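Local coordinates for protein CBIX (Paracoccus pantotrophus, PDB 4CCS) that probably inserts ferrous iron into sirohydrochlorin as a chelatase, the terminal step of siroheme biosynthesis in denitrifying bacteria, at residues A25-V30 / A37-A42; P18-I23 / L50-D55; L58-F63 / G93-L98. All blocks are in the same frame, centred on the assembly; numbering follows the deposited sequence. Where two conformers were deposited one is given.

In the fold
All three contacts lie in the half of the chain built on the parallel sheet of strands 38-43, 4-9, 57-61 and 87-88. Contacts 1 and 2 share helix 16-30 and have centres about 9 Å apart; contact 1 is nested within the chain loop that contact 2 closes, and Gly-41 O lies 3.0 Å from Gln-20 NE2. Contact 3 sits nearer the middle of the molecule, its centre about 14 Å from that of contact 1 and about 16 Å from contact 2's. Leu-62 of 58-63 joins the set, its CD1 touching both Leu-26 of contact 1 and Ile-23 of contact 2. A bound 1,2-ethanediol, probably from the crystallisation liquor, lies about 6 Å from Phe-63's side chain.

Contact 1. Residues A25-V30 / A37-A42; sequences ALAARV and ACVRGA
Ala-27 of the helix rests on the backbone of the strand at Arg-40 and Gly-41, a contact inside the right-handed beta-alpha-beta unit of strand 4-9, helix 16-30 and strand 38-43. The segment axes approach to 6.5 Å and run nearly antiparallel, at 162°, as expected where a crossover helix returns over a parallel sheet. No hydrogen bond links the two segments, which meet by van der Waals contact alone.

The first group is methyl against backbone. Ala-27 CB comes within 3.4 Å of Gly-41 N and meets the carbonyl carbon of Arg-40 just as closely, so the methyl bears on the peptide unit itself. Gly-41 makes this possible: a beta carbon there would point at the helix and lie about 3.3 Å from Ala-27 CB, a tight approach.

The second group is valine against valine. Val-39 CG1, anti to its own nitrogen (chi1 -171°), reaches toward the helix and lies 3.9 Å from Val-30 CG1; the two side chains cross at about a right angle. Val-30 also touches Ile-219 and Ile-223 of helix 215-226, which extends this apolar layer.

The polar element is local to the strand. Arg-40, whose beta carbon points away from the helix, folds back so that NH1 donates to Val-39 O at 3.0 Å, from above the carbonyl plane and within the guanidinium plane.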
loop_
_atom_site.group_PDB
_atom_site.type_symbol
_atom_site.label_atom_id
_atom_site.label_comp_id
_atom_site.label_asym_id
_atom_site.label_seq_id
_atom_site.Cartn_x
_atom_site.Cartn_y
_atom_site.Cartn_z
ATOM N N ALA A 25 9.176 -8.407 9.592
ATOM C CA ALA A 25 10.357 -8.002 8.818
ATOM C C ALA A 25 10.286 -6.502 8.468
ATOM O O ALA A 25 11.304 -5.802 8.550
ATOM C CB ALA A 25 10.476 -8.843 7.544
ATOM N N LEU A 26 9.079 -6.007 8.102
ATOM C CA LEU A 26 8.866 -4.591 7.797
ATOM C C LEU A 26 9.032 -3.735 9.063
ATOM O O LEU A 26 9.759 -2.748 9.028
ATOM C CB LEU A 26 7.472 -4.356 7.169
ATOM C CG LEU A 26 7.148 -2.890 6.799
ATOM C CD1 LEU A 26 8.026 -2.401 5.647
ATOM C CD2 LEU A 26 5.677 -2.727 6.444
ATOM N N ALA A 27 8.405 -4.137 10.184
ATOM C CA ALA A 27 8.517 -3.400 11.451
ATOM C C ALA A 27 9.973 -3.347 11.942
ATOM O O ALA A 27 10.366 -2.335 12.527
ATOM C CB ALA A 27 7.628 -4.027 12.506
ATOM N N ALA A 28 10.776 -4.410 11.656
ATOM C CA ALA A 28 12.193 -4.484 12.018
ATOM C C ALA A 28 13.041 -3.485 11.213
ATOM O O ALA A 28 14.062 -3.023 11.718
ATOM C CB ALA A 28 12.723 -5.898 11.845
ATOM N N ARG A 29 12.609 -3.130 9.985
ATOM C CA ARG A 29 13.294 -2.137 9.154
ATOM C C ARG A 29 12.902 -0.728 9.615
ATOM O O ARG A 29 13.736 0.180 9.574
ATOM C CB ARG A 29 13.011 -2.348 7.656
ATOM C CG ARG A 29 13.693 -3.585 7.058
ATOM C CD ARG A 29 12.973 -4.067 5.816
ATOM N NE ARG A 29 13.312 -3.264 4.640
ATOM C CZ ARG A 29 12.490 -3.021 3.619
ATOM N NH1 ARG A 29 11.245 -3.497 3.626
ATOM N NH2 ARG A 29 12.897 -2.280 2.597
ATOM N N VAL A 30 11.652 -0.550 10.083
ATOM C CA VAL A 30 11.133 0.713 10.623
ATOM C C VAL A 30 11.854 1.043 11.956
ATOM O O VAL A 30 12.306 2.179 12.153
ATOM C CB VAL A 30 9.577 0.677 10.780
ATOM C CG1 VAL A 30 9.036 1.881 11.559
ATOM C CG2 VAL A 30 8.878 0.557 9.422
ATOM N N ALA A 37 10.599 4.859 20.079
ATOM C CA ALA A 37 9.467 3.935 20.140
ATOM C C ALA A 37 9.861 2.460 20.015
ATOM O O ALA A 37 10.930 2.150 19.493
ATOM C CB ALA A 37 8.464 4.291 19.041
ATOM N N CYS A 38 8.969 1.564 20.490
ATOM C CA CYS A 38 9.099 0.106 20.403
ATOM C C CYS A 38 8.156 -0.299 19.265
ATOM O O CYS A 38 6.942 -0.291 19.473
ATOM C CB CYS A 38 8.680 -0.547 21.718
ATOM S SG CYS A 38 9.604 0.027 23.167
ATOM N N VAL A 39 8.693 -0.589 18.084
ATOM C CA VAL A 39 7.927 -0.917 16.873
ATOM C C VAL A 39 7.841 -2.411 16.619
ATOM O O VAL A 39 8.867 -3.076 16.517
ATOM C CB VAL A 39 8.509 -0.175 15.634
ATOM C CG1 VAL A 39 7.595 -0.324 14.408
ATOM C CG2 VAL A 39 8.760 1.304 15.942
ATOM N N ARG A 40 6.609 -2.924 16.474
ATOM C CA ARG A 40 6.374 -4.342 16.175
ATOM C C ARG A 40 5.366 -4.453 15.027
ATOM O O ARG A 40 4.689 -3.466 14.717
ATOM C CB ARG A 40 5.881 -5.100 17.423
ATOM C CG ARG A 40 6.924 -5.214 18.548
ATOM C CD ARG A 40 8.126 -6.074 18.165
ATOM N NE ARG A 40 9.069 -6.245 19.273
ATOM C CZ ARG A 40 10.080 -5.425 19.548
ATOM N NH1 ARG A 40 10.297 -4.349 18.800
ATOM N NH2 ARG A 40 10.883 -5.674 20.569
ATOM N N GLY A 41 5.300 -5.622 14.370
ATOM C CA GLY A 41 4.381 -5.831 13.252
ATOM C C GLY A 41 3.351 -6.925 13.545
ATOM O O GLY A 41 3.609 -7.845 14.332
ATOM N N ALA A 42 2.178 -6.817 12.906
ATOM C CA ALA A 42 1.098 -7.794 13.057
ATOM C C ALA A 42 0.225 -7.879 11.817
ATOM O O ALA A 42 -0.014 -6.875 11.138
ATOM C CB ALA A 42 0.227 -7.431 14.263
#

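Contact 2. Residues P18-I23 / L50-D55; sequences PQQRAI and LDRADD
At the edge of the Arg-52 guanidinium, and in its plane, lies the amide nitrogen of Gln-20; neither flat group is laid over the other's face. The amide and guanidinium planes are turned 41° apart, and the side chains reach this point from opposite directions. NE2 of Gln-20 stands 3.3 Å from Arg-52 NH2 and 4.2 Å from NH1. Both atoms of the shorter pair are donors, so the approach is not a hydrogen bond; the bonds that the amide does make run to other partners.

Those partners hold the glutamine. OE1 accepts from the backbone nitrogen of Thr-43, while NE2 donates to Glu-24 OE2, one helical turn further on, and weakly to Gly-41 O. The amide's rotation is therefore fixed by bonds at both ends.

In the fold, the pair spans the outer edge of the parallel sheet: helix 16-30 supplies Gln-20, and the loop between strands 38-43 and 57-61 supplies Arg-52 from a type I turn running from Leu-50 to Ala-53. Arg-52 also lies along the edge strand, touching Arg-40 and Ala-42.

The backbones remain far apart, 12.1 Å between Gln-20 CA and Leu-50 CA, and long side chains bridge the interval. Gln-20 leaves the helix with CG anti to its nitrogen (chi1 180°) and bends at chi2, while Arg-52 bends at chi3.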
loop_
_atom_site.group_PDB
_atom_site.type_symbol
_atom_site.label_atom_id
_atom_site.label_comp_id
_atom_site.label_asym_id
_atom_site.label_seq_id
_atom_site.Cartn_x
_atom_site.Cartn_y
_atom_site.Cartn_z
ATOM N N PRO A 18 3.504 -17.010 7.347
ATOM C CA PRO A 18 4.372 -16.196 6.469
ATOM C C PRO A 18 3.895 -14.731 6.377
ATOM O O PRO A 18 4.715 -13.827 6.238
ATOM C CB PRO A 18 4.338 -16.925 5.127
ATOM C CG PRO A 18 3.165 -17.844 5.186
ATOM C CD PRO A 18 2.982 -18.194 6.631
ATOM N N GLN A 19 2.585 -14.492 6.566
ATOM C CA GLN A 19 2.027 -13.135 6.543
ATOM C C GLN A 19 2.539 -12.359 7.766
ATOM O O GLN A 19 2.926 -11.197 7.641
ATOM C CB GLN A 19 0.493 -13.179 6.543
ATOM C CG GLN A 19 -0.087 -13.658 5.197
ATOM C CD GLN A 19 -1.587 -13.727 5.233
ATOM O OE1 GLN A 19 -2.269 -12.732 5.445
ATOM N NE2 GLN A 19 -2.154 -14.898 4.972
ATOM N N GLN A 20 2.581 -13.025 8.928
ATOM C CA GLN A 20 3.091 -12.437 10.179
ATOM C C GLN A 20 4.587 -12.141 10.073
ATOM O O GLN A 20 5.004 -11.042 10.452
ATOM C CB GLN A 20 2.785 -13.354 11.378
ATOM C CG GLN A 20 3.286 -12.830 12.746
ATOM C CD GLN A 20 2.632 -11.541 13.199
ATOM O OE1 GLN A 20 1.505 -11.216 12.822
ATOM N NE2 GLN A 20 3.263 -10.831 14.128
ATOM N N ARG A 21 5.379 -13.099 9.530
ATOM C CA ARG A 21 6.832 -12.929 9.337
ATOM C C ARG A 21 7.134 -11.712 8.437
ATOM O O ARG A 21 8.076 -10.979 8.724
ATOM C CB ARG A 21 7.466 -14.194 8.721
ATOM C CG ARG A 21 7.849 -15.237 9.772
ATOM C CD ARG A 21 8.639 -16.402 9.190
ATOM N NE ARG A 21 7.811 -17.240 8.318
ATOM C CZ ARG A 21 7.084 -18.272 8.735
ATOM N NH1 ARG A 21 7.090 -18.623 10.014
ATOM N NH2 ARG A 21 6.356 -18.967 7.873
ATOM N N ALA A 22 6.344 -11.503 7.360
ATOM C CA ALA A 22 6.527 -10.361 6.444
ATOM C C ALA A 22 6.317 -9.017 7.156
ATOM O O ALA A 22 7.113 -8.084 6.973
ATOM C CB ALA A 22 5.583 -10.485 5.243
ATOM N N ILE A 23 5.275 -8.913 7.988
ATOM C CA ILE A 23 4.986 -7.647 8.691
ATOM C C ILE A 23 6.013 -7.410 9.819
ATOM O O ILE A 23 6.409 -6.262 10.047
ATOM C CB ILE A 23 3.504 -7.497 9.140
ATOM C CG1 ILE A 23 2.515 -7.847 7.988
ATOM C CG2 ILE A 23 3.212 -6.073 9.649
ATOM C CD1 ILE A 23 2.812 -7.133 6.513
ATOM N N LEU A 50 -3.631 -8.240 17.870
ATOM C CA LEU A 50 -3.736 -6.998 18.629
ATOM C C LEU A 50 -3.651 -7.122 20.150
ATOM O O LEU A 50 -3.809 -6.098 20.828
ATOM C CB LEU A 50 -5.048 -6.281 18.258
ATOM C CG LEU A 50 -5.269 -5.931 16.781
ATOM C CD1 LEU A 50 -6.702 -5.532 16.542
ATOM C CD2 LEU A 50 -4.312 -4.855 16.307
ATOM N N ASP A 51 -3.410 -8.325 20.714
ATOM C CA ASP A 51 -3.402 -8.378 22.178
ATOM C C ASP A 51 -2.092 -7.819 22.807
ATOM O O ASP A 51 -2.060 -7.619 24.021
ATOM C CB ASP A 51 -3.803 -9.751 22.757
ATOM C CG ASP A 51 -3.142 -10.992 22.206
ATOM O OD1 ASP A 51 -1.915 -10.952 21.959
ATOM O OD2 ASP A 51 -3.815 -12.041 22.152
ATOM N N ARG A 52 -1.084 -7.449 21.990
ATOM C CA ARG A 52 0.130 -6.806 22.506
ATOM C C ARG A 52 -0.088 -5.280 22.662
ATOM O O ARG A 52 0.694 -4.608 23.337
ATOM C CB ARG A 52 1.376 -7.149 21.656
ATOM C CG ARG A 52 1.559 -6.332 20.379
ATOM C CD ARG A 52 2.627 -6.936 19.480
ATOM N NE ARG A 52 2.044 -7.933 18.583
ATOM C CZ ARG A 52 2.702 -8.582 17.628
ATOM N NH1 ARG A 52 3.998 -8.357 17.431
ATOM N NH2 ARG A 52 2.075 -9.469 16.869
ATOM N N ALA A 53 -1.164 -4.750 22.044
ATOM C CA ALA A 53 -1.531 -3.335 22.086
ATOM C C ALA A 53 -2.262 -2.977 23.371
ATOM O O ALA A 53 -2.975 -3.804 23.937
ATOM C CB ALA A 53 -2.403 -2.985 20.887
ATOM N N ASP A 54 -2.106 -1.720 23.805
ATOM C CA ASP A 54 -2.778 -1.151 24.971
ATOM C C ASP A 54 -3.263 0.265 24.636
ATOM O O ASP A 54 -3.088 0.713 23.497
ATOM C CB ASP A 54 -1.887 -1.196 26.233
ATOM C CG ASP A 54 -0.491 -0.616 26.100
ATOM O OD1 ASP A 54 -0.326 0.390 25.365
ATOM O OD2 ASP A 54 0.428 -1.131 26.772
ATOM N N ASP A 55 -3.870 0.963 25.613
ATOM C CA ASP A 55 -4.408 2.315 25.449
ATOM C C ASP A 55 -3.380 3.377 25.027
ATOM O O ASP A 55 -3.782 4.405 24.484
ATOM C CB ASP A 55 -5.156 2.755 26.723
ATOM C CG ASP A 55 -6.551 2.167 26.841
ATOM O OD1 ASP A 55 -7.133 1.799 25.795
ATOM O OD2 ASP A 55 -7.074 2.104 27.975
#

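Contact 3. Residues L58-F63 / G93-L98; sequences LIYPLF and GSDPGL
Tyr-60 OH and Gly-93 N are the two donors that tie 58-63 to 93-98, one through a side chain and one through the backbone. The phenol gives its hydrogen to Asp-95 OD2 at 2.8 Å, reaching that oxygen on its anti side but 24° out of the carboxylate plane. The acceptor lies near the plane of the ring, at its hydroxyl edge, and the ring and carboxylate planes are turned well away from each other. With CG anti to the backbone nitrogen (chi1 -176°), the tyrosine carries its hydroxyl from the strand to the loop.

Both carboxylate oxygens are engaged. OD2 has a second partner in Ser-222 OG of helix 215-226, and OD1 uses its anti lone pair to accept from Gly-97 N at 3.1 Å, a capping bond in the turn leading into helix 98-113. An alanine at Asp-95 would take away all three of these bonds, is likely to leave the buried Tyr-60 hydroxyl without this acceptor, and would probably weaken the start of the helix.

The backbone pair is well aligned: Gly-93 N donates to Phe-63 O at 2.9 Å with an N-H...O angle of 161°, in the carbonyl plane. Phe-63 follows an inverse gamma turn centred on Leu-62, while its ring packs one face over Pro-61 CB.

The contact thus joins residues 60-63 to the loop after strand 87-88, in the half of the molecule built on the first parallel sheet. Three hydrogen bonds converge on the Asp-95 carboxylate, which would probably stabilise its ionised form.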
loop_
_atom_site.group_PDB
_atom_site.type_symbol
_atom_site.label_atom_id
_atom_site.label_comp_id
_atom_site.label_asym_id
_atom_site.label_seq_id
_atom_site.Cartn_x
_atom_site.Cartn_y
_atom_site.Cartn_z
ATOM N N LEU A 58 0.240 3.253 19.455
ATOM C CA LEU A 58 -0.111 3.897 18.188
ATOM C C LEU A 58 -0.208 2.782 17.131
ATOM O O LEU A 58 0.637 1.894 17.103
ATOM C CB LEU A 58 0.939 4.936 17.741
ATOM C CG LEU A 58 1.260 6.129 18.670
ATOM C CD1 LEU A 58 2.098 7.151 17.930
ATOM C CD2 LEU A 58 0.003 6.810 19.168
ATOM N N ILE A 59 -1.232 2.824 16.283
ATOM C CA ILE A 59 -1.440 1.835 15.223
ATOM C C ILE A 59 -1.165 2.464 13.859
ATOM O O ILE A 59 -1.832 3.440 13.502
ATOM C CB ILE A 59 -2.886 1.230 15.294
ATOM C CG1 ILE A 59 -3.254 0.675 16.718
ATOM C CG2 ILE A 59 -3.122 0.182 14.198
ATOM C CD1 ILE A 59 -2.301 -0.460 17.347
ATOM N N TYR A 60 -0.193 1.918 13.096
ATOM C CA TYR A 60 0.045 2.375 11.722
ATOM C C TYR A 60 -0.595 1.307 10.803
ATOM O O TYR A 60 -0.026 0.227 10.634
ATOM C CB TYR A 60 1.531 2.584 11.386
ATOM C CG TYR A 60 1.756 3.138 9.990
ATOM C CD1 TYR A 60 1.895 2.290 8.892
ATOM C CD2 TYR A 60 1.830 4.512 9.765
ATOM C CE1 TYR A 60 2.086 2.794 7.605
ATOM C CE2 TYR A 60 2.032 5.027 8.483
ATOM C CZ TYR A 60 2.147 4.163 7.403
ATOM O OH TYR A 60 2.373 4.664 6.143
ATOM N N PRO A 61 -1.780 1.595 10.248
ATOM C CA PRO A 61 -2.453 0.614 9.389
ATOM C C PRO A 61 -1.929 0.619 7.950
ATOM O O PRO A 61 -1.900 1.666 7.295
ATOM C CB PRO A 61 -3.931 1.009 9.476
ATOM C CG PRO A 61 -3.943 2.464 9.881
ATOM C CD PRO A 61 -2.564 2.848 10.367
ATOM N N LEU A 62 -1.546 -0.566 7.438
ATOM C CA LEU A 62 -1.107 -0.705 6.038
ATOM C C LEU A 62 -2.335 -0.804 5.107
ATOM O O LEU A 62 -2.454 -1.742 4.317
ATOM C CB LEU A 62 -0.192 -1.937 5.868
ATOM C CG LEU A 62 1.200 -1.883 6.504
ATOM C CD1 LEU A 62 1.925 -3.219 6.313
ATOM C CD2 LEU A 62 2.052 -0.764 5.898
ATOM N N PHE A 63 -3.278 0.132 5.247
ATOM C CA PHE A 63 -4.510 0.142 4.449
ATOM C C PHE A 63 -4.389 1.197 3.348
ATOM O O PHE A 63 -3.595 2.126 3.497
ATOM C CB PHE A 63 -5.745 0.380 5.336
ATOM C CG PHE A 63 -5.917 -0.516 6.554
ATOM C CD1 PHE A 63 -5.220 -1.719 6.667
ATOM C CD2 PHE A 63 -6.828 -0.186 7.557
ATOM C CE1 PHE A 63 -5.390 -2.548 7.786
ATOM C CE2 PHE A 63 -6.993 -1.011 8.677
ATOM C CZ PHE A 63 -6.277 -2.188 8.782
ATOM N N GLY A 93 -1.929 4.288 2.489
ATOM C CA GLY A 93 -2.431 4.899 1.249
ATOM C C GLY A 93 -2.500 6.436 1.290
ATOM O O GLY A 93 -2.347 7.073 0.246
ATOM N N SER A 94 -2.716 7.014 2.486
ATOM C CA SER A 94 -2.807 8.470 2.660
ATOM C C SER A 94 -1.496 9.075 3.159
ATOM O O SER A 94 -1.445 10.265 3.481
ATOM C CB SER A 94 -3.959 8.821 3.598
ATOM O OG SER A 94 -3.671 8.407 4.922
ATOM N N ASP A 95 -0.423 8.269 3.219
ATOM C CA ASP A 95 0.869 8.755 3.684
ATOM C C ASP A 95 1.387 9.905 2.796
ATOM O O ASP A 95 1.362 9.769 1.573
ATOM C CB ASP A 95 1.893 7.621 3.764
ATOM C CG ASP A 95 3.061 7.974 4.656
ATOM O OD1 ASP A 95 3.838 8.871 4.277
ATOM O OD2 ASP A 95 3.207 7.329 5.735
ATOM N N PRO A 96 1.812 11.052 3.402
ATOM C CA PRO A 96 2.293 12.188 2.598
ATOM C C PRO A 96 3.427 11.840 1.640
ATOM O O PRO A 96 3.527 12.459 0.596
ATOM C CB PRO A 96 2.733 13.233 3.648
ATOM C CG PRO A 96 2.505 12.595 4.999
ATOM C CD PRO A 96 1.546 11.467 4.798
ATOM N N GLY A 97 4.262 10.837 1.978
ATOM C CA GLY A 97 5.399 10.446 1.139
ATOM C C GLY A 97 5.082 9.468 0.011
ATOM O O GLY A 97 5.967 9.192 -0.795
ATOM N N LEU A 98 3.846 8.943 -0.062
ATOM C CA LEU A 98 3.518 7.939 -1.082
ATOM C C LEU A 98 3.588 8.468 -2.546
ATOM O O LEU A 98 4.188 7.771 -3.363
ATOM C CB LEU A 98 2.176 7.230 -0.802
ATOM C CG LEU A 98 1.824 5.999 -1.702
ATOM C CD1 LEU A 98 2.930 4.950 -1.683
ATOM C CD2 LEU A 98 0.494 5.375 -1.290
#